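Local coordinates for protein spectinomycin phosphotransferase (Legionella pneumophila, PDB 3I1A) that probably confers resistance to spectinomycin by transferring a phosphate group from a nucleotide to it, using a protein-kinase-like fold, at residues A[176-181]-A[311-316]; A[183-188]-A[287-292]. All blocks are in the same frame, centred on the assembly; numbering follows the deposited sequence.

How the interactions relate
Interactions 1 and 2 join two pairs of consecutive helices, a worked example of helix pairing through a few well-placed side chains, with centres 9 Å apart. Along the chain the order is 176-181, 183-188, 287-292, 311-316, so that interaction 1 brackets interaction 2. Helices 169-180 and 182-198 follow one another, as do helices 274-297 and 303-315, and each contact takes one helix from either pair. The two meet directly: the F178 ring packs on I185, M316 on I289, and Y312 OH is probably hydrogen-bonded to D288 OD2. Both tie together helices of the largely helical C-terminal part of this kinase-like fold, away from the nucleotide and magnesium sites.

Interaction 1: residues A[176-181]-A[311-316]; sequences SFFNQN and KYFKEM
Helices 176-180 and 311-315 run nearly parallel, 12° between their directions, with segment axes 11.6 Å apart and F177 facing K314. A gap this wide is bridged by large side chains, and F177 does most of the work. With CG anti to the backbone N (chi1 -174°), the F177 ring extends toward the other helix. There K314 CG sits 3.6 Å from the centroid of the F177 ring and almost on its normal, a CH-pi contact over one face, while CD comes over the CD1 side. The K314 chain then bends at chi3 and takes its ammonium end away; K314 also makes a cation-pi contact with F310. On the opposite face N181 ND2 stands 3.2 Å above the F177 ring plane, near its centre. N181 ND2 also gives F177 O a nearly straight hydrogen bond of 2.8 Å, fixing the amide over the ring. At the ring edge F313 CE2 approaches F177 CD2 at 4.0 Å, and F313 CZ touches F178 CD1 more loosely. F174 meets F313 and F317 meets F177 edge-to-face, completing an aromatic cluster. With no hydrogen bond between the segments, cohesion comes from apolar packing and the K314 CH-pi contact, while N181 backs the ring from F177's own segment.

Interaction 2: residues A[183-188]-A[287-292]; sequences AAIHRL and EDIAVY. With DMS (dimethyl sulfoxide), chain D.
I289 reaches across from helix 274-297 with its CD1 methyl, and two side chains of helix 182-198 receive it. The nearer is L188, whose CD1 meets I289 CD1 at 3.8 Å, methyl against methyl, the two side chains crossing at a slant. I185 adds a looser touch, its CG2 branch standing 4.4 Å from the same I289 CD1. The backbones are well separated, the nearest CA atoms being those of I185 and I289 at 8.5 Å, and the span is covered because I289 points its CG1 branch away from its own carbonyl carbon (chi1 -74°) and extends it to CD1. One methyl thus serves both partners, and the contact is small, buried and wholly apolar. On another side of helix 182-198, R187 stretches out from CG to NE and lies beside a dimethyl sulfoxide molecule, probably from the crystallisation liquor. The sulfoxide oxygen lies at the guanidinium edge, in its plane, weakly hydrogen-bonded to R187 NH1 at 3.3 Å, while its methyl carbon C2 packs 3.5 Å from R187 CD. Around the aliphatic core, V154 and F313 also touch I289, V323 and F327 pack on L188, and F317 touches I185. Helices 149-157, 182-198, 274-297, 303-315 and 322-329 thus meet here, in the helical part of the kinase-like fold.

Interaction 1: residues A[176-181]-A[311-316]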
loop_
_atom_site.group_PDB
_atom_site.type_symbol
_atom_site.label_atom_id
_atom_site.label_comp_id
_atom_site.label_asym_id
_atom_site.label_seq_id
_atom_site.Cartn_x
_atom_site.Cartn_y
_atom_site.Cartn_z
ATOM N N SER A 176 -22.538 4.562 17.997
ATOM C CA SER A 176 -22.225 4.826 19.395
ATOM C C SER A 176 -20.751 5.174 19.545
ATOM O O SER A 176 -20.391 6.123 20.246
ATOM C CB SER A 176 -22.535 3.601 20.263
ATOM O OG SER A 176 -23.929 3.378 20.355
ATOM N N PHE A 177 -19.903 4.399 18.875
ATOM C CA PHE A 177 -18.464 4.610 18.944
ATOM C C PHE A 177 -18.100 5.945 18.286
ATOM O O PHE A 177 -17.245 6.674 18.778
ATOM C CB PHE A 177 -17.696 3.487 18.233
ATOM C CG PHE A 177 -16.205 3.586 18.408
ATOM C CD1 PHE A 177 -15.587 3.085 19.544
ATOM C CD2 PHE A 177 -15.428 4.246 17.460
ATOM C CE1 PHE A 177 -14.207 3.242 19.737
ATOM C CE2 PHE A 177 -14.063 4.408 17.638
ATOM C CZ PHE A 177 -13.447 3.905 18.778
ATOM N N PHE A 178 -18.730 6.235 17.156
ATOM C CA PHE A 178 -18.468 7.496 16.423
ATOM C C PHE A 178 -18.843 8.658 17.334
ATOM O O PHE A 178 -18.085 9.613 17.541
ATOM C CB PHE A 178 -19.343 7.545 15.167
ATOM C CG PHE A 178 -18.913 8.576 14.144
ATOM C CD1 PHE A 178 -18.271 8.179 12.963
ATOM C CD2 PHE A 178 -19.165 9.935 14.349
ATOM C CE1 PHE A 178 -17.890 9.115 11.993
ATOM C CE2 PHE A 178 -18.787 10.888 13.386
ATOM C CZ PHE A 178 -18.149 10.473 12.204
ATOM N N ASN A 179 -20.039 8.571 17.893
ATOM C CA ASN A 179 -20.494 9.615 18.775
ATOM C C ASN A 179 -19.525 9.788 19.966
ATOM O O ASN A 179 -19.182 10.927 20.331
ATOM C CB ASN A 179 -21.920 9.280 19.215
ATOM C CG ASN A 179 -22.552 10.376 20.034
ATOM O OD1 ASN A 179 -22.642 10.271 21.256
ATOM N ND2 ASN A 179 -22.982 11.443 19.369
ATOM N N GLN A 180 -19.057 8.685 20.556
ATOM C CA GLN A 180 -18.152 8.765 21.700
ATOM C C GLN A 180 -16.792 9.363 21.330
ATOM O O GLN A 180 -16.095 9.892 22.185
ATOM C CB GLN A 180 -17.930 7.380 22.335
ATOM C CG GLN A 180 -19.218 6.683 22.722
ATOM C CD GLN A 180 -19.012 5.222 23.099
ATOM O OE1 GLN A 180 -18.186 4.522 22.505
ATOM N NE2 GLN A 180 -19.774 4.752 24.083
ATOM N N ASN A 181 -16.423 9.262 20.060
ATOM C CA ASN A 181 -15.136 9.785 19.580
ATOM C C ASN A 181 -15.347 10.908 18.555
ATOM O O ASN A 181 -14.496 11.149 17.683
ATOM C CB ASN A 181 -14.334 8.644 18.945
ATOM C CG ASN A 181 -13.929 7.608 19.947
ATOM O OD1 ASN A 181 -12.883 7.720 20.592
ATOM N ND2 ASN A 181 -14.773 6.588 20.114
ATOM N N LYS A 311 -13.557 -3.416 13.950
ATOM C CA LYS A 311 -12.387 -3.597 14.785
ATOM C C LYS A 311 -11.247 -2.716 14.263
ATOM O O LYS A 311 -10.546 -2.061 15.044
ATOM C CB LYS A 311 -11.990 -5.088 14.798
ATOM C CG LYS A 311 -13.058 -5.949 15.481
ATOM C CD LYS A 311 -12.595 -7.381 15.729
ATOM C CE LYS A 311 -13.682 -8.183 16.443
ATOM N NZ LYS A 311 -13.197 -9.554 16.818
ATOM N N TYR A 312 -11.078 -2.682 12.943
ATOM C CA TYR A 312 -10.020 -1.864 12.349
ATOM C C TYR A 312 -10.263 -0.396 12.680
ATOM O O TYR A 312 -9.357 0.323 13.112
ATOM C CB TYR A 312 -9.977 -2.027 10.837
ATOM C CG TYR A 312 -8.894 -1.172 10.211
ATOM C CD1 TYR A 312 -7.547 -1.360 10.543
ATOM C CD2 TYR A 312 -9.213 -0.158 9.313
ATOM C CE1 TYR A 312 -6.547 -0.547 9.987
ATOM C CE2 TYR A 312 -8.225 0.654 8.753
ATOM C CZ TYR A 312 -6.900 0.453 9.091
ATOM O OH TYR A 312 -5.924 1.236 8.505
ATOM N N PHE A 313 -11.495 0.039 12.463
ATOM C CA PHE A 313 -11.880 1.415 12.749
ATOM C C PHE A 313 -11.573 1.771 14.214
ATOM O O PHE A 313 -11.004 2.831 14.506
ATOM C CB PHE A 313 -13.378 1.579 12.451
ATOM C CG PHE A 313 -13.852 3.009 12.459
ATOM C CD1 PHE A 313 -14.195 3.653 11.267
ATOM C CD2 PHE A 313 -13.956 3.705 13.654
ATOM C CE1 PHE A 313 -14.636 4.984 11.281
ATOM C CE2 PHE A 313 -14.397 5.039 13.674
ATOM C CZ PHE A 313 -14.733 5.671 12.493
ATOM N N LYS A 314 -11.924 0.885 15.148
ATOM C CA LYS A 314 -11.676 1.218 16.553
ATOM C C LYS A 314 -10.218 1.231 16.962
ATOM O O LYS A 314 -9.801 2.052 17.793
ATOM C CB LYS A 314 -12.458 0.271 17.467
ATOM C CG LYS A 314 -13.957 0.519 17.352
ATOM C CD LYS A 314 -14.767 -0.219 18.406
ATOM C CE LYS A 314 -14.838 -1.707 18.140
ATOM N NZ LYS A 314 -15.728 -2.355 19.161
ATOM N N GLU A 315 -9.446 0.314 16.386
ATOM C CA GLU A 315 -8.036 0.227 16.701
ATOM C C GLU A 315 -7.305 1.520 16.399
ATOM O O GLU A 315 -6.300 1.818 17.050
ATOM C CB GLU A 315 -7.394 -0.908 15.918
ATOM C CG GLU A 315 -7.738 -2.269 16.470
ATOM C CD GLU A 315 -6.985 -3.366 15.757
ATOM O OE1 GLU A 315 -6.869 -4.461 16.339
ATOM O OE2 GLU A 315 -6.516 -3.125 14.620
ATOM N N MET A 316 -7.787 2.278 15.412
ATOM C CA MET A 316 -7.117 3.544 15.062
ATOM C C MET A 316 -7.079 4.500 16.237
ATOM O O MET A 316 -6.213 5.387 16.314
ATOM C CB MET A 316 -7.830 4.237 13.890
ATOM C CG MET A 316 -7.893 3.379 12.628
ATOM S SD MET A 316 -8.538 4.210 11.152
ATOM C CE MET A 316 -10.044 5.055 11.805
#

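Interaction 2: residues A[183-188]-A[287-292]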
loop_
_atom_site.group_PDB
_atom_site.type_symbol
_atom_site.label_atom_id
_atom_site.label_comp_id
_atom_site.label_asym_id
_atom_site.label_seq_id
_atom_site.Cartn_x
_atom_site.Cartn_y
_atom_site.Cartn_z
ATOM N N ALA A 183 -15.324 14.224 18.825
ATOM C CA ALA A 183 -14.352 15.321 18.904
ATOM C C ALA A 183 -13.081 14.972 18.135
ATOM O O ALA A 183 -12.537 15.800 17.393
ATOM C CB ALA A 183 -14.016 15.604 20.344
ATOM N N ALA A 184 -12.613 13.743 18.310
ATOM C CA ALA A 184 -11.409 13.312 17.616
ATOM C C ALA A 184 -11.678 13.200 16.124
ATOM O O ALA A 184 -10.820 13.545 15.322
ATOM C CB ALA A 184 -10.914 11.967 18.180
ATOM N N ILE A 185 -12.874 12.746 15.740
ATOM C CA ILE A 185 -13.169 12.590 14.317
ATOM C C ILE A 185 -13.257 13.921 13.570
ATOM O O ILE A 185 -12.748 14.073 12.439
ATOM C CB ILE A 185 -14.448 11.767 14.141
ATOM C CG1 ILE A 185 -14.173 10.359 14.689
ATOM C CG2 ILE A 185 -14.883 11.716 12.683
ATOM C CD1 ILE A 185 -15.407 9.466 14.778
ATOM N N HIS A 186 -13.897 14.892 14.196
ATOM C CA HIS A 186 -14.009 16.192 13.561
ATOM C C HIS A 186 -12.613 16.819 13.495
ATOM O O HIS A 186 -12.262 17.458 12.504
ATOM C CB HIS A 186 -14.978 17.076 14.360
ATOM C CG HIS A 186 -16.423 16.787 14.082
ATOM N ND1 HIS A 186 -17.221 17.634 13.345
ATOM C CD2 HIS A 186 -17.206 15.732 14.419
ATOM C CE1 HIS A 186 -18.433 17.116 13.239
ATOM N NE2 HIS A 186 -18.451 15.961 13.880
ATOM N N ARG A 187 -11.812 16.623 14.536
ATOM C CA ARG A 187 -10.457 17.182 14.553
ATOM C C ARG A 187 -9.606 16.605 13.411
ATOM O O ARG A 187 -8.845 17.331 12.758
ATOM C CB ARG A 187 -9.786 16.920 15.913
ATOM C CG ARG A 187 -8.333 17.420 16.011
ATOM C CD ARG A 187 -7.742 17.218 17.403
ATOM N NE ARG A 187 -6.305 17.505 17.450
ATOM C CZ ARG A 187 -5.589 17.570 18.565
ATOM N NH1 ARG A 187 -6.168 17.382 19.743
ATOM N NH2 ARG A 187 -4.281 17.801 18.506
ATOM N N LEU A 188 -9.727 15.300 13.156
ATOM C CA LEU A 188 -8.967 14.688 12.062
ATOM C C LEU A 188 -9.351 15.338 10.744
ATOM O O LEU A 188 -8.484 15.706 9.948
ATOM C CB LEU A 188 -9.237 13.170 11.993
ATOM C CG LEU A 188 -8.578 12.378 13.131
ATOM C CD1 LEU A 188 -9.317 11.079 13.372
ATOM C CD2 LEU A 188 -7.101 12.132 12.792
ATOM N N GLU A 287 -9.345 9.051 5.263
ATOM C CA GLU A 287 -9.603 8.135 4.151
ATOM C C GLU A 287 -10.158 6.803 4.677
ATOM O O GLU A 287 -11.121 6.265 4.140
ATOM C CB GLU A 287 -8.303 7.902 3.347
ATOM C CG GLU A 287 -8.126 8.843 2.154
ATOM C CD GLU A 287 -6.673 9.050 1.720
ATOM O OE1 GLU A 287 -5.919 8.056 1.655
ATOM O OE2 GLU A 287 -6.301 10.213 1.436
ATOM N N ASP A 288 -9.536 6.280 5.727
ATOM C CA ASP A 288 -9.974 5.020 6.345
ATOM C C ASP A 288 -11.322 5.193 7.081
ATOM O O ASP A 288 -12.139 4.275 7.097
ATOM C CB ASP A 288 -8.939 4.498 7.353
ATOM C CG ASP A 288 -7.788 3.739 6.687
ATOM O OD1 ASP A 288 -7.914 3.368 5.514
ATOM O OD2 ASP A 288 -6.771 3.505 7.368
ATOM N N ILE A 289 -11.564 6.348 7.694
ATOM C CA ILE A 289 -12.838 6.518 8.401
ATOM C C ILE A 289 -13.934 6.488 7.341
ATOM O O ILE A 289 -15.029 5.951 7.552
ATOM C CB ILE A 289 -12.879 7.875 9.206
ATOM C CG1 ILE A 289 -11.988 7.764 10.446
ATOM C CG2 ILE A 289 -14.305 8.194 9.656
ATOM C CD1 ILE A 289 -11.765 9.069 11.190
ATOM N N ALA A 290 -13.649 7.078 6.184
ATOM C CA ALA A 290 -14.627 7.118 5.115
ATOM C C ALA A 290 -14.941 5.725 4.581
ATOM O O ALA A 290 -16.101 5.368 4.396
ATOM C CB ALA A 290 -14.126 8.033 3.974
ATOM N N VAL A 291 -13.894 4.943 4.325
ATOM C CA VAL A 291 -14.035 3.601 3.785
ATOM C C VAL A 291 -14.642 2.606 4.768
ATOM O O VAL A 291 -15.663 1.957 4.462
ATOM C CB VAL A 291 -12.657 3.081 3.266
ATOM C CG1 VAL A 291 -12.753 1.621 2.914
ATOM C CG2 VAL A 291 -12.229 3.886 2.018
ATOM N N TYR A 292 -14.048 2.491 5.949
ATOM C CA TYR A 292 -14.573 1.541 6.927
ATOM C C TYR A 292 -15.854 2.060 7.568
ATOM O O TYR A 292 -16.765 1.285 7.881
ATOM C CB TYR A 292 -13.488 1.193 7.946
ATOM C CG TYR A 292 -12.297 0.531 7.265
ATOM C CD1 TYR A 292 -11.279 1.295 6.693
ATOM C CD2 TYR A 292 -12.211 -0.849 7.160
ATOM C CE1 TYR A 292 -10.211 0.700 6.032
ATOM C CE2 TYR A 292 -11.140 -1.461 6.501
ATOM C CZ TYR A 292 -10.149 -0.678 5.943
ATOM O OH TYR A 292 -9.096 -1.278 5.296
HETATM S S DMS D . -8.943 15.250 20.919
HETATM O O DMS D . -8.526 16.367 21.806
HETATM C C1 DMS D . -10.008 14.205 21.838
HETATM C C2 DMS D . -10.010 15.869 19.643
#